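PDB 6FSK: DyP-type peroxidase from Pleurotus ostreatus PC15, which probably acts as a heme-dependent dye-decolorizing peroxidase that uses peroxide to oxidise substrates, with a non-canonical site for oxidising manganese(II). Local coordinates for residues H40-I45 with P473-L478; E185-L190 with L245-P250; F239-Y244 with F382-S387. The protein carries 1 engineered substitution. All coordinates share one frame; numbering follows the deposited sequence.

Along the chain, contact 1 joins residues from near the start to others near the C-terminus and so encloses the other two, whose segments alternate: 185-190, 239-244, 245-250, 382-387. Contacts 2 and 3 share strand 238-247, both touch the heme, and meet directly where Leu245 packs on Phe382; their centres lie about 19 Å apart. Contact 3 pairs that strand with strand 379-386 in the large antiparallel sheet, while contact 2 joins its end to the loop leading to the heme. Contact 1 lies about 35 Å from contact 2 between centres, on the opposite side of the chain's centre, and joins the turn after helix 31-41 to the C-terminal helix 475-481, away from the cofactor.

Contact 1 of 3, residues H40-I45 with P473-L478; sequences HFIPHI and PSITAL
Ile45 and Leu478 reach toward each other tip to tip, their CD1 methyls 3.4 Å apart, tighter than methyl carbons usually come. Beside them Ile42 crosses Leu478 at a slant: Ile42 CD1 rests 3.6 Å from Leu478 CB and 3.5 Å from Leu478 O, so one methyl touches both the root of the leucine and its backbone carbonyl. Ile475 completes the group by sliding past both isoleucines in the opposite sense, with Ile475 CG2 4.1 Å from Ile42 CG2 and Ile475 CD1 3.8 Å from Ile45 CG2. The bend at its second torsion (chi2 -59°) carries CD1 round to Ile45, although the side chain does not set out in that direction. Beta-branched isoleucines and a leucine suit the place, since the contact between the segments rests on apolar packing alone.

Spacing by three residues puts each pair on one side of its turn. Ile42 lies in a 3-10 segment, 42-44, at the end of helix 31-41, and Ile45 comes just after it, its N bonded to Ile42 O. Ile475 and Leu478 sit on the first turn of the C-terminal helix 475-481, which follows strand 462-472 of the large sheet. That helix begins with a serine N-cap: Ser474 OG accepts from Ala477 N at 2.9 Å, 158° at the hydrogen, a bond that a small hydroxyl side chain is well suited to make.

Further out, Ile45 CG1 lies over one face of the Phe41 ring, and Phe41 packs on Val75 and Val77 of strand 74-80 and meets Phe157 edge-to-face. On the helix side, Asn7 OD1 accepts from Thr476 N and Gln9 NE2 donates to Pro473 O, bringing the N-terminal chain against the start of the last helix.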
loop_
_atom_site.group_PDB
_atom_site.type_symbol
_atom_site.label_atom_id
_atom_site.label_comp_id
_atom_site.label_asym_id
_atom_site.label_seq_id
_atom_site.Cartn_x
_atom_site.Cartn_y
_atom_site.Cartn_z
ATOM N N HIS A 40 14.849 -23.866 -11.385
ATOM C CA HIS A 40 14.919 -23.238 -12.619
ATOM C C HIS A 40 14.325 -21.851 -12.632
ATOM O O HIS A 40 14.697 -21.042 -13.452
ATOM C CB HIS A 40 14.196 -24.089 -13.650
ATOM C CG HIS A 40 14.939 -25.341 -13.939
ATOM N ND1 HIS A 40 14.590 -26.552 -13.399
ATOM C CD2 HIS A 40 16.111 -25.527 -14.594
ATOM C CE1 HIS A 40 15.473 -27.460 -13.783
ATOM N NE2 HIS A 40 16.410 -26.857 -14.493
ATOM N N PHE A 41 13.372 -21.599 -11.735
ATOM C CA PHE A 41 12.737 -20.288 -11.605
ATOM C C PHE A 41 13.667 -19.265 -10.940
ATOM O O PHE A 41 13.709 -18.119 -11.371
ATOM C CB PHE A 41 11.462 -20.447 -10.787
ATOM C CG PHE A 41 10.689 -19.141 -10.523
ATOM C CD1 PHE A 41 10.534 -18.174 -11.489
ATOM C CD2 PHE A 41 10.164 -18.956 -9.304
ATOM C CE1 PHE A 41 9.801 -17.018 -11.232
ATOM C CE2 PHE A 41 9.401 -17.818 -9.036
ATOM C CZ PHE A 41 9.303 -16.845 -10.000
ATOM N N ILE A 42 14.395 -19.661 -9.914
ATOM C CA ILE A 42 15.106 -18.707 -9.085
ATOM C C ILE A 42 16.038 -17.764 -9.837
ATOM O O ILE A 42 16.077 -16.563 -9.583
ATOM C CB ILE A 42 15.784 -19.436 -7.879
ATOM C CG1 ILE A 42 14.765 -19.889 -6.873
ATOM C CG2 ILE A 42 16.864 -18.523 -7.209
ATOM C CD1 ILE A 42 15.247 -20.988 -5.945
ATOM N N PRO A 43 16.803 -18.224 -10.857
ATOM C CA PRO A 43 17.664 -17.316 -11.605
ATOM C C PRO A 43 16.984 -16.221 -12.397
ATOM O O PRO A 43 17.653 -15.298 -12.817
ATOM C CB PRO A 43 18.449 -18.257 -12.561
ATOM C CG PRO A 43 18.335 -19.532 -11.951
ATOM C CD PRO A 43 17.037 -19.624 -11.232
ATOM N N HIS A 44 15.647 -16.322 -12.607
ATOM C CA HIS A 44 14.851 -15.272 -13.197
ATOM C C HIS A 44 14.440 -14.131 -12.233
ATOM O O HIS A 44 14.002 -13.075 -12.730
ATOM C CB HIS A 44 13.543 -15.864 -13.687
ATOM C CG HIS A 44 13.671 -16.637 -14.953
ATOM N ND1 HIS A 44 13.957 -17.984 -15.000
ATOM C CD2 HIS A 44 13.561 -16.226 -16.230
ATOM C CE1 HIS A 44 14.045 -18.374 -16.265
ATOM N NE2 HIS A 44 13.780 -17.332 -17.035
ATOM N N ILE A 45 14.600 -14.316 -10.941
ATOM C CA ILE A 45 14.043 -13.336 -9.947
ATOM C C ILE A 45 14.863 -12.065 -9.913
ATOM O O ILE A 45 16.108 -12.152 -9.886
ATOM C CB ILE A 45 13.928 -13.974 -8.578
ATOM C CG1 ILE A 45 12.931 -15.101 -8.636
ATOM C CG2 ILE A 45 13.504 -12.970 -7.480
ATOM C CD1 ILE A 45 12.867 -15.955 -7.423
ATOM N N PRO A 473 10.695 -14.254 0.182
ATOM C CA PRO A 473 11.915 -14.673 0.814
ATOM C C PRO A 473 13.114 -14.130 0.064
ATOM O O PRO A 473 13.076 -13.686 -1.096
ATOM C CB PRO A 473 11.837 -16.239 0.739
ATOM C CG PRO A 473 10.380 -16.527 0.378
ATOM C CD PRO A 473 9.999 -15.378 -0.483
ATOM N N SER A 474 14.284 -14.238 0.717
ATOM C CA SER A 474 15.527 -13.898 0.057
ATOM C C SER A 474 15.921 -14.935 -0.973
ATOM O O SER A 474 15.372 -16.027 -0.970
ATOM C CB SER A 474 16.634 -13.852 1.169
ATOM O OG SER A 474 17.011 -15.208 1.518
ATOM N N ILE A 475 16.881 -14.587 -1.821
ATOM C CA ILE A 475 17.343 -15.513 -2.843
ATOM C C ILE A 475 17.950 -16.761 -2.178
ATOM O O ILE A 475 17.594 -17.875 -2.558
ATOM C CB ILE A 475 18.298 -14.852 -3.811
ATOM C CG1 ILE A 475 17.681 -13.590 -4.517
ATOM C CG2 ILE A 475 18.824 -15.881 -4.805
ATOM C CD1 ILE A 475 16.429 -13.949 -5.298
ATOM N N THR A 476 18.808 -16.627 -1.171
ATOM C CA THR A 476 19.319 -17.868 -0.560
ATOM C C THR A 476 18.230 -18.668 0.186
ATOM O O THR A 476 18.311 -19.883 0.232
ATOM C CB THR A 476 20.507 -17.645 0.350
ATOM O OG1 THR A 476 20.130 -16.712 1.316
ATOM C CG2 THR A 476 21.669 -17.131 -0.398
ATOM N N ALA A 477 17.176 -18.033 0.740
ATOM C CA ALA A 477 16.062 -18.753 1.306
ATOM C C ALA A 477 15.364 -19.589 0.230
ATOM O O ALA A 477 15.048 -20.766 0.478
ATOM C CB ALA A 477 15.046 -17.856 1.977
ATOM N N LEU A 478 15.113 -18.987 -0.920
ATOM C CA LEU A 478 14.473 -19.735 -2.014
ATOM C C LEU A 478 15.339 -20.965 -2.413
ATOM O O LEU A 478 14.787 -22.042 -2.665
ATOM C CB LEU A 478 14.173 -18.867 -3.182
ATOM C CG LEU A 478 13.232 -17.677 -2.970
ATOM C CD1 LEU A 478 13.195 -16.724 -4.145
ATOM C CD2 LEU A 478 11.854 -18.180 -2.707
#

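Contact 2 of 3, residues E185-L190 with L245-P250; sequences EHFGYL and LFQMVP. Engineered in segment 185-190: Tyr189 (natural residue Phe). With HEM (protoporphyrin IX containing Fe), chain C.
Phe187 and Val249 mark the nearest approach of the backbones, 5.7 Å between their CA atoms, where a type I turn from Glu185 to Gly188 lies against the end of strand 238-247 and the helix that follows it. Gln247 NE2 gives Glu185 OE2 a 2.8 Å bond nearly along the C-O direction, with carboxylate and amide almost coplanar. Glu185 has CG between its backbone N and carbonyl carbon (chi1 58°) and bends again at chi2, folding the carboxylate back over its own turn. There OE2 takes a second bond, 2.7 Å from Phe187 N and above the carboxylate plane, while OE1 accepts from Tyr189 N at 2.8 Å. The same Gln247 NE2 sits over one face of the Phe187 ring, 3.3 Å from Phe187 CD2, and a water joins Gln247 OE1 to His186 N. Val249 CG1 packs 3.4 Å from His186 O. Gly188, with its positive phi, opens the Gly-X-X-Asp-Gly signature of the DyP family, ending at the heme-binding Gly192; Tyr189 within it is engineered. An alanine in place of Glu185 would probably leave the amide of Gln247 and two buried backbone N-H groups without their acceptor. Three donors thus hold the carboxylate against rotation, fixing the turn beside the heme, whose CMB methyl lies 3.3 Å from Glu185 OE2.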
loop_
_atom_site.group_PDB
_atom_site.type_symbol
_atom_site.label_atom_id
_atom_site.label_comp_id
_atom_site.label_asym_id
_atom_site.label_seq_id
_atom_site.Cartn_x
_atom_site.Cartn_y
_atom_site.Cartn_z
ATOM N N GLU A 185 -3.523 8.100 -8.697
ATOM C CA GLU A 185 -4.544 7.048 -8.435
ATOM C C GLU A 185 -5.881 7.473 -9.006
ATOM O O GLU A 185 -6.007 8.638 -9.385
ATOM C CB GLU A 185 -4.538 6.616 -6.988
ATOM C CG GLU A 185 -4.784 7.753 -6.028
ATOM C CD GLU A 185 -6.141 8.242 -6.117
ATOM O OE1 GLU A 185 -6.364 9.477 -6.066
ATOM O OE2 GLU A 185 -7.134 7.418 -6.186
ATOM N N HIS A 186 -6.835 6.551 -9.118
ATOM C CA HIS A 186 -8.073 6.859 -9.887
ATOM C C HIS A 186 -8.946 7.979 -9.329
ATOM O O HIS A 186 -9.748 8.560 -10.112
ATOM C CB HIS A 186 -8.868 5.594 -10.086
ATOM C CG HIS A 186 -8.451 4.803 -11.283
ATOM N ND1 HIS A 186 -8.712 5.244 -12.558
ATOM C CD2 HIS A 186 -7.707 3.678 -11.435
ATOM C CE1 HIS A 186 -8.204 4.399 -13.450
ATOM N NE2 HIS A 186 -7.574 3.451 -12.790
ATOM N N PHE A 187 -8.859 8.321 -8.044
ATOM C CA PHE A 187 -9.556 9.506 -7.562
ATOM C C PHE A 187 -8.945 10.790 -8.070
ATOM O O PHE A 187 -9.599 11.841 -7.978
ATOM C CB PHE A 187 -9.727 9.608 -6.042
ATOM C CG PHE A 187 -10.508 8.495 -5.392
ATOM C CD1 PHE A 187 -11.728 8.033 -5.844
ATOM C CD2 PHE A 187 -9.999 7.891 -4.257
ATOM C CE1 PHE A 187 -12.399 7.007 -5.177
ATOM C CE2 PHE A 187 -10.633 6.847 -3.614
ATOM C CZ PHE A 187 -11.833 6.343 -4.118
ATOM N N GLY A 188 -7.719 10.772 -8.599
ATOM C CA GLY A 188 -7.074 11.908 -9.187
ATOM C C GLY A 188 -5.882 12.425 -8.492
ATOM O O GLY A 188 -5.225 13.344 -9.052
ATOM N N TYR A 189 -5.403 11.764 -7.423
ATOM C CA TYR A 189 -4.352 12.346 -6.536
ATOM C C TYR A 189 -3.034 11.693 -6.892
ATOM O O TYR A 189 -2.928 10.468 -7.025
ATOM C CB TYR A 189 -4.696 12.096 -5.073
ATOM C CG TYR A 189 -5.889 12.939 -4.699
ATOM C CD1 TYR A 189 -7.154 12.489 -4.958
ATOM C CD2 TYR A 189 -5.757 14.162 -4.050
ATOM C CE1 TYR A 189 -8.299 13.271 -4.771
ATOM C CE2 TYR A 189 -6.868 14.948 -3.835
ATOM C CZ TYR A 189 -8.135 14.515 -4.187
ATOM O OH TYR A 189 -9.328 15.246 -3.980
ATOM N N LEU A 190 -1.960 12.464 -7.052
ATOM C CA LEU A 190 -0.626 11.902 -7.268
ATOM C C LEU A 190 -0.275 10.984 -6.106
ATOM O O LEU A 190 -0.458 11.296 -4.966
ATOM C CB LEU A 190 0.404 13.030 -7.392
ATOM C CG LEU A 190 1.876 12.605 -7.549
ATOM C CD1 LEU A 190 1.932 11.884 -8.895
ATOM C CD2 LEU A 190 2.798 13.827 -7.570
ATOM N N LEU A 245 -8.255 -3.277 -4.280
ATOM C CA LEU A 245 -9.105 -2.167 -3.782
ATOM C C LEU A 245 -9.848 -1.477 -4.884
ATOM O O LEU A 245 -9.268 -0.746 -5.663
ATOM C CB LEU A 245 -8.305 -1.165 -2.971
ATOM C CG LEU A 245 -7.658 -1.764 -1.732
ATOM C CD1 LEU A 245 -6.839 -0.646 -1.003
ATOM C CD2 LEU A 245 -8.594 -2.367 -0.707
ATOM N N PHE A 246 -11.138 -1.743 -5.016
ATOM C CA PHE A 246 -11.910 -1.077 -6.096
ATOM C C PHE A 246 -12.237 0.331 -5.615
ATOM O O PHE A 246 -12.501 0.526 -4.415
ATOM C CB PHE A 246 -13.202 -1.878 -6.381
ATOM C CG PHE A 246 -12.971 -3.078 -7.214
ATOM C CD1 PHE A 246 -12.301 -4.166 -6.735
ATOM C CD2 PHE A 246 -13.392 -3.134 -8.528
ATOM C CE1 PHE A 246 -11.978 -5.260 -7.542
ATOM C CE2 PHE A 246 -13.149 -4.262 -9.309
ATOM C CZ PHE A 246 -12.448 -5.319 -8.810
ATOM N N GLN A 247 -12.219 1.274 -6.527
ATOM C CA GLN A 247 -12.556 2.653 -6.210
ATOM C C GLN A 247 -13.833 3.073 -6.938
ATOM O O GLN A 247 -14.011 2.798 -8.110
ATOM C CB GLN A 247 -11.412 3.545 -6.607
ATOM C CG GLN A 247 -10.184 3.277 -5.703
ATOM C CD GLN A 247 -8.986 4.036 -6.190
ATOM O OE1 GLN A 247 -8.019 3.436 -6.560
ATOM N NE2 GLN A 247 -8.955 5.311 -6.056
ATOM N N MET A 248 -14.649 3.827 -6.236
ATOM C CA MET A 248 -15.906 4.348 -6.712
ATOM C C MET A 248 -15.745 5.837 -7.057
ATOM O O MET A 248 -16.016 6.705 -6.236
ATOM C CB MET A 248 -16.968 4.073 -5.614
ATOM C CG MET A 248 -16.990 2.627 -5.109
ATOM S SD MET A 248 -17.245 1.401 -6.387
ATOM C CE MET A 248 -18.957 1.670 -6.633
ATOM N N VAL A 249 -15.232 6.099 -8.259
ATOM C CA VAL A 249 -14.771 7.405 -8.665
ATOM C C VAL A 249 -15.871 8.419 -8.848
ATOM O O VAL A 249 -15.800 9.498 -8.277
ATOM C CB VAL A 249 -13.721 7.349 -9.787
ATOM C CG1 VAL A 249 -13.183 8.712 -10.116
ATOM C CG2 VAL A 249 -12.607 6.446 -9.325
ATOM N N PRO A 250 -16.832 8.114 -9.702
ATOM C CA PRO A 250 -17.969 9.047 -9.852
ATOM C C PRO A 250 -18.664 9.360 -8.524
ATOM O O PRO A 250 -19.080 10.507 -8.263
ATOM C CB PRO A 250 -18.943 8.326 -10.825
ATOM C CG PRO A 250 -18.020 7.371 -11.582
ATOM C CD PRO A 250 -16.941 6.943 -10.566
HETATM C CHA HEM C . -0.380 7.998 0.994
HETATM C CHB HEM C . -4.169 7.187 -1.873
HETATM C CHC HEM C . -4.826 2.944 0.305
HETATM C CHD HEM C . -1.218 3.878 3.400
HETATM C C1A HEM C . -1.341 8.181 -0.001
HETATM C C2A HEM C . -1.444 9.304 -0.879
HETATM C C3A HEM C . -2.466 9.063 -1.712
HETATM C C4A HEM C . -3.046 7.823 -1.293
HETATM C CMA HEM C . -2.996 9.977 -2.762
HETATM C CAA HEM C . -0.558 10.539 -0.823
HETATM C CBA HEM C . 0.681 10.562 -1.709
HETATM C CGA HEM C . 1.745 9.600 -1.255
HETATM O O1A HEM C . 2.444 9.861 -0.273
HETATM O O2A HEM C . 1.909 8.549 -1.925
HETATM C C1B HEM C . -4.721 5.944 -1.548
HETATM C C2B HEM C . -5.774 5.309 -2.199
HETATM C C3B HEM C . -5.975 4.087 -1.639
HETATM C C4B HEM C . -4.982 4.013 -0.557
HETATM C CMB HEM C . -6.599 5.889 -3.320
HETATM C CAB HEM C . -6.942 2.994 -1.886
HETATM C CBB HEM C . -7.573 2.839 -3.029
HETATM C C1C HEM C . -4.007 2.805 1.383
HETATM C C2C HEM C . -3.945 1.774 2.330
HETATM C C3C HEM C . -2.954 2.024 3.234
HETATM C C4C HEM C . -2.317 3.241 2.792
HETATM C CMC HEM C . -4.840 0.564 2.304
HETATM C CAC HEM C . -2.511 1.328 4.474
HETATM C CBC HEM C . -3.323 0.564 5.233
HETATM C C1D HEM C . -0.663 5.070 2.927
HETATM C C2D HEM C . 0.612 5.589 3.514
HETATM C C3D HEM C . 0.859 6.741 2.782
HETATM C C4D HEM C . -0.269 6.896 1.878
HETATM C CMD HEM C . 1.450 4.999 4.576
HETATM C CAD HEM C . 1.994 7.741 2.972
HETATM C CBD HEM C . 1.711 8.761 4.029
HETATM C CGD HEM C . 2.905 9.649 4.278
HETATM O O1D HEM C . 2.633 10.875 4.248
HETATM O O2D HEM C . 4.018 9.174 4.378
HETATM N NA HEM C . -2.406 7.295 -0.178
HETATM N NB HEM C . -4.300 5.193 -0.502
HETATM N NC HEM C . -3.059 3.783 1.771
HETATM N ND HEM C . -1.168 5.917 2.029
HETATM FE FE HEM C . -2.771 5.598 0.830
HETATM O O HOH W 1 -5.953 3.908 -8.281
#

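Contact 3 of 3, residues F239-Y244 with F382-S387; sequences FLTFRY and FVCYSS. With HEM (protoporphyrin IX containing Fe), chain C.
Phe239 and Phe382 lie at the two ends of an antiparallel ladder, strand 239-244 against strand 382-386, and with Leu240 between them they bury much of its surface. The strands run at 161° to each other in the large antiparallel sheet of the DyP fold, built from ferredoxin-like alpha+beta domains. The hydrogen-bonded pairs are Phe239 with Ser386, Thr241 with Cys384 and Arg243 with Phe382; the straightest bond runs from Thr241 N to Cys384 O, 2.9 Å and 166°.

Phe239 is met at its ring edge: Ser386 O lies near the ring plane by CB and CG, while Ser387 O faces the CD2-CE2 edge, 3.5 Å from Phe239 CE2, where weakly polarised C-H groups can meet it.

Phe382 projects on the same side of the sheet as Phe239. With CG anti to the backbone N (chi1 177°), its ring is carried to the heme, where Phe382 CE1 comes to 3.3 Å from heme C2C and the CMC methyl lies over one ring face. The aliphatic part of Arg243 crosses Phe382 at a slant, Arg243 CG 4.0 Å from Phe382 CD2, before its bent chain leads the guanidinium to a salt bridge with Asp111.

Leu240 occupies the opposite side, side by side with Tyr385 and pointing the same way: Leu240 CD1 lies 3.5 Å from Tyr385 OH, and the other branch, Leu240 CD2, touches Val383 CG1 at 3.8 Å. Phe137 packs on both Leu240 and Tyr385, and the phenol hydrogen-bonds to Asp11.

Six backbone bonds serve the alternate residues, while Leu240 and Phe242 turn theirs to strand 462-472 and Val383 to strand 354-360. Bonded on both sides within the sheet, strand 382-386 presents the apolar ring of Phe382 to the flat porphyrin as part of the heme pocket wall.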
loop_
_atom_site.group_PDB
_atom_site.type_symbol
_atom_site.label_atom_id
_atom_site.label_comp_id
_atom_site.label_asym_id
_atom_site.label_seq_id
_atom_site.Cartn_x
_atom_site.Cartn_y
_atom_site.Cartn_z
ATOM N N PHE A 239 7.381 -8.957 4.380
ATOM C CA PHE A 239 5.948 -9.262 4.294
ATOM C C PHE A 239 5.315 -8.345 3.279
ATOM O O PHE A 239 5.395 -7.115 3.356
ATOM C CB PHE A 239 5.232 -9.138 5.618
ATOM C CG PHE A 239 5.644 -10.138 6.661
ATOM C CD1 PHE A 239 5.052 -11.361 6.696
ATOM C CD2 PHE A 239 6.654 -9.885 7.583
ATOM C CE1 PHE A 239 5.403 -12.310 7.591
ATOM C CE2 PHE A 239 7.055 -10.863 8.465
ATOM C CZ PHE A 239 6.372 -12.059 8.513
ATOM N N LEU A 240 4.694 -8.986 2.289
ATOM C CA LEU A 240 3.966 -8.357 1.191
ATOM C C LEU A 240 2.480 -8.437 1.541
ATOM O O LEU A 240 1.890 -9.551 1.520
ATOM C CB LEU A 240 4.223 -9.130 -0.096
ATOM C CG LEU A 240 3.800 -8.515 -1.402
ATOM C CD1 LEU A 240 4.370 -9.249 -2.602
ATOM C CD2 LEU A 240 2.288 -8.404 -1.547
ATOM N N THR A 241 1.844 -7.307 1.782
ATOM C CA THR A 241 0.361 -7.223 1.884
ATOM C C THR A 241 -0.199 -6.841 0.543
ATOM O O THR A 241 0.176 -5.821 -0.020
ATOM C CB THR A 241 -0.034 -6.199 2.962
ATOM O OG1 THR A 241 0.359 -6.672 4.248
ATOM C CG2 THR A 241 -1.573 -6.024 2.927
ATOM N N PHE A 242 -1.150 -7.669 0.031
ATOM C CA PHE A 242 -1.911 -7.362 -1.194
ATOM C C PHE A 242 -3.350 -7.075 -0.865
ATOM O O PHE A 242 -3.946 -7.852 -0.117
ATOM C CB PHE A 242 -1.854 -8.511 -2.182
ATOM C CG PHE A 242 -2.746 -8.315 -3.365
ATOM C CD1 PHE A 242 -2.488 -7.359 -4.326
ATOM C CD2 PHE A 242 -3.865 -9.108 -3.518
ATOM C CE1 PHE A 242 -3.334 -7.240 -5.452
ATOM C CE2 PHE A 242 -4.706 -8.929 -4.610
ATOM C CZ PHE A 242 -4.465 -7.966 -5.490
ATOM N N ARG A 243 -3.885 -5.965 -1.388
ATOM C CA ARG A 243 -5.314 -5.594 -1.243
ATOM C C ARG A 243 -5.850 -5.197 -2.578
ATOM O O ARG A 243 -5.310 -4.327 -3.256
ATOM C CB ARG A 243 -5.521 -4.455 -0.239
ATOM C CG ARG A 243 -5.000 -4.801 1.162
ATOM C CD ARG A 243 -6.055 -5.485 2.008
ATOM N NE ARG A 243 -7.173 -4.667 2.462
ATOM C CZ ARG A 243 -8.356 -5.118 2.846
ATOM N NH1 ARG A 243 -8.682 -6.390 2.718
ATOM N NH2 ARG A 243 -9.239 -4.233 3.267
ATOM N N TYR A 244 -6.915 -5.880 -2.995
ATOM C CA TYR A 244 -7.539 -5.562 -4.299
ATOM C C TYR A 244 -8.630 -4.531 -4.106
ATOM O O TYR A 244 -9.730 -4.888 -3.587
ATOM C CB TYR A 244 -8.111 -6.866 -4.820
ATOM C CG TYR A 244 -8.547 -6.911 -6.259
ATOM C CD1 TYR A 244 -8.198 -5.981 -7.175
ATOM C CD2 TYR A 244 -9.238 -8.040 -6.708
ATOM C CE1 TYR A 244 -8.540 -6.113 -8.528
ATOM C CE2 TYR A 244 -9.599 -8.137 -8.024
ATOM C CZ TYR A 244 -9.225 -7.224 -8.921
ATOM O OH TYR A 244 -9.611 -7.384 -10.283
ATOM N N PHE A 382 -3.206 -2.552 -4.305
ATOM C CA PHE A 382 -2.397 -2.060 -3.184
ATOM C C PHE A 382 -1.409 -3.155 -2.775
ATOM O O PHE A 382 -1.806 -4.253 -2.493
ATOM C CB PHE A 382 -3.307 -1.733 -1.993
ATOM C CG PHE A 382 -2.558 -1.302 -0.792
ATOM C CD1 PHE A 382 -2.279 0.037 -0.555
ATOM C CD2 PHE A 382 -2.199 -2.210 0.134
ATOM C CE1 PHE A 382 -1.520 0.419 0.569
ATOM C CE2 PHE A 382 -1.519 -1.808 1.301
ATOM C CZ PHE A 382 -1.182 -0.500 1.487
ATOM N N VAL A 383 -0.140 -2.808 -2.738
ATOM C CA VAL A 383 0.878 -3.684 -2.233
ATOM C C VAL A 383 1.774 -2.910 -1.264
ATOM O O VAL A 383 2.162 -1.777 -1.595
ATOM C CB VAL A 383 1.756 -4.283 -3.352
ATOM C CG1 VAL A 383 3.027 -4.920 -2.800
ATOM C CG2 VAL A 383 0.946 -5.298 -4.119
ATOM N N CYS A 384 2.054 -3.401 -0.094
ATOM C CA CYS A 384 3.046 -2.730 0.801
ATOM C C CYS A 384 3.903 -3.794 1.464
ATOM O O CYS A 384 3.459 -4.938 1.671
ATOM C CB CYS A 384 2.382 -1.807 1.833
ATOM S SG CYS A 384 1.522 -2.636 3.162
ATOM N N TYR A 385 5.080 -3.383 1.845
ATOM C CA TYR A 385 6.079 -4.163 2.507
ATOM C C TYR A 385 6.495 -3.611 3.838
ATOM O O TYR A 385 6.672 -2.364 3.976
ATOM C CB TYR A 385 7.361 -4.268 1.689
ATOM C CG TYR A 385 7.231 -4.943 0.354
ATOM C CD1 TYR A 385 7.293 -6.325 0.241
ATOM C CD2 TYR A 385 7.007 -4.225 -0.808
ATOM C CE1 TYR A 385 7.149 -6.975 -1.000
ATOM C CE2 TYR A 385 6.832 -4.851 -2.025
ATOM C CZ TYR A 385 6.938 -6.251 -2.120
ATOM O OH TYR A 385 6.797 -6.872 -3.327
ATOM N N SER A 386 6.743 -4.497 4.765
ATOM C CA SER A 386 7.450 -4.181 6.006
ATOM C C SER A 386 7.839 -5.500 6.674
ATOM O O SER A 386 7.461 -6.575 6.211
ATOM C CB SER A 386 6.721 -3.303 6.994
ATOM O OG SER A 386 5.813 -4.034 7.805
ATOM N N SER A 387 8.603 -5.453 7.757
ATOM C CA SER A 387 8.983 -6.643 8.432
ATOM C C SER A 387 7.961 -7.089 9.430
ATOM O O SER A 387 8.172 -8.076 10.165
ATOM C CB SER A 387 10.345 -6.479 9.111
ATOM O OG SER A 387 10.231 -5.531 10.142
HETATM C CHA HEM C . -0.380 7.998 0.994
HETATM C CHB HEM C . -4.169 7.187 -1.873
HETATM C CHC HEM C . -4.826 2.944 0.305
HETATM C CHD HEM C . -1.218 3.878 3.400
HETATM C C1A HEM C . -1.341 8.181 -0.001
HETATM C C2A HEM C . -1.444 9.304 -0.879
HETATM C C3A HEM C . -2.466 9.063 -1.712
HETATM C C4A HEM C . -3.046 7.823 -1.293
HETATM C CMA HEM C . -2.996 9.977 -2.762
HETATM C CAA HEM C . -0.558 10.539 -0.823
HETATM C CBA HEM C . 0.681 10.562 -1.709
HETATM C CGA HEM C . 1.745 9.600 -1.255
HETATM O O1A HEM C . 2.444 9.861 -0.273
HETATM O O2A HEM C . 1.909 8.549 -1.925
HETATM C C1B HEM C . -4.721 5.944 -1.548
HETATM C C2B HEM C . -5.774 5.309 -2.199
HETATM C C3B HEM C . -5.975 4.087 -1.639
HETATM C C4B HEM C . -4.982 4.013 -0.557
HETATM C CMB HEM C . -6.599 5.889 -3.320
HETATM C CAB HEM C . -6.942 2.994 -1.886
HETATM C CBB HEM C . -7.573 2.839 -3.029
HETATM C C1C HEM C . -4.007 2.805 1.383
HETATM C C2C HEM C . -3.945 1.774 2.330
HETATM C C3C HEM C . -2.954 2.024 3.234
HETATM C C4C HEM C . -2.317 3.241 2.792
HETATM C CMC HEM C . -4.840 0.564 2.304
HETATM C CAC HEM C . -2.511 1.328 4.474
HETATM C CBC HEM C . -3.323 0.564 5.233
HETATM C C1D HEM C . -0.663 5.070 2.927
HETATM C C2D HEM C . 0.612 5.589 3.514
HETATM C C3D HEM C . 0.859 6.741 2.782
HETATM C C4D HEM C . -0.269 6.896 1.878
HETATM C CMD HEM C . 1.450 4.999 4.576
HETATM C CAD HEM C . 1.994 7.741 2.972
HETATM C CBD HEM C . 1.711 8.761 4.029
HETATM C CGD HEM C . 2.905 9.649 4.278
HETATM O O1D HEM C . 2.633 10.875 4.248
HETATM O O2D HEM C . 4.018 9.174 4.378
HETATM N NA HEM C . -2.406 7.295 -0.178
HETATM N NB HEM C . -4.300 5.193 -0.502
HETATM N NC HEM C . -3.059 3.783 1.771
HETATM N ND HEM C . -1.168 5.917 2.029
HETATM FE FE HEM C . -2.771 5.598 0.830
HETATM O O HOH W 2 3.050 -5.692 4.438
#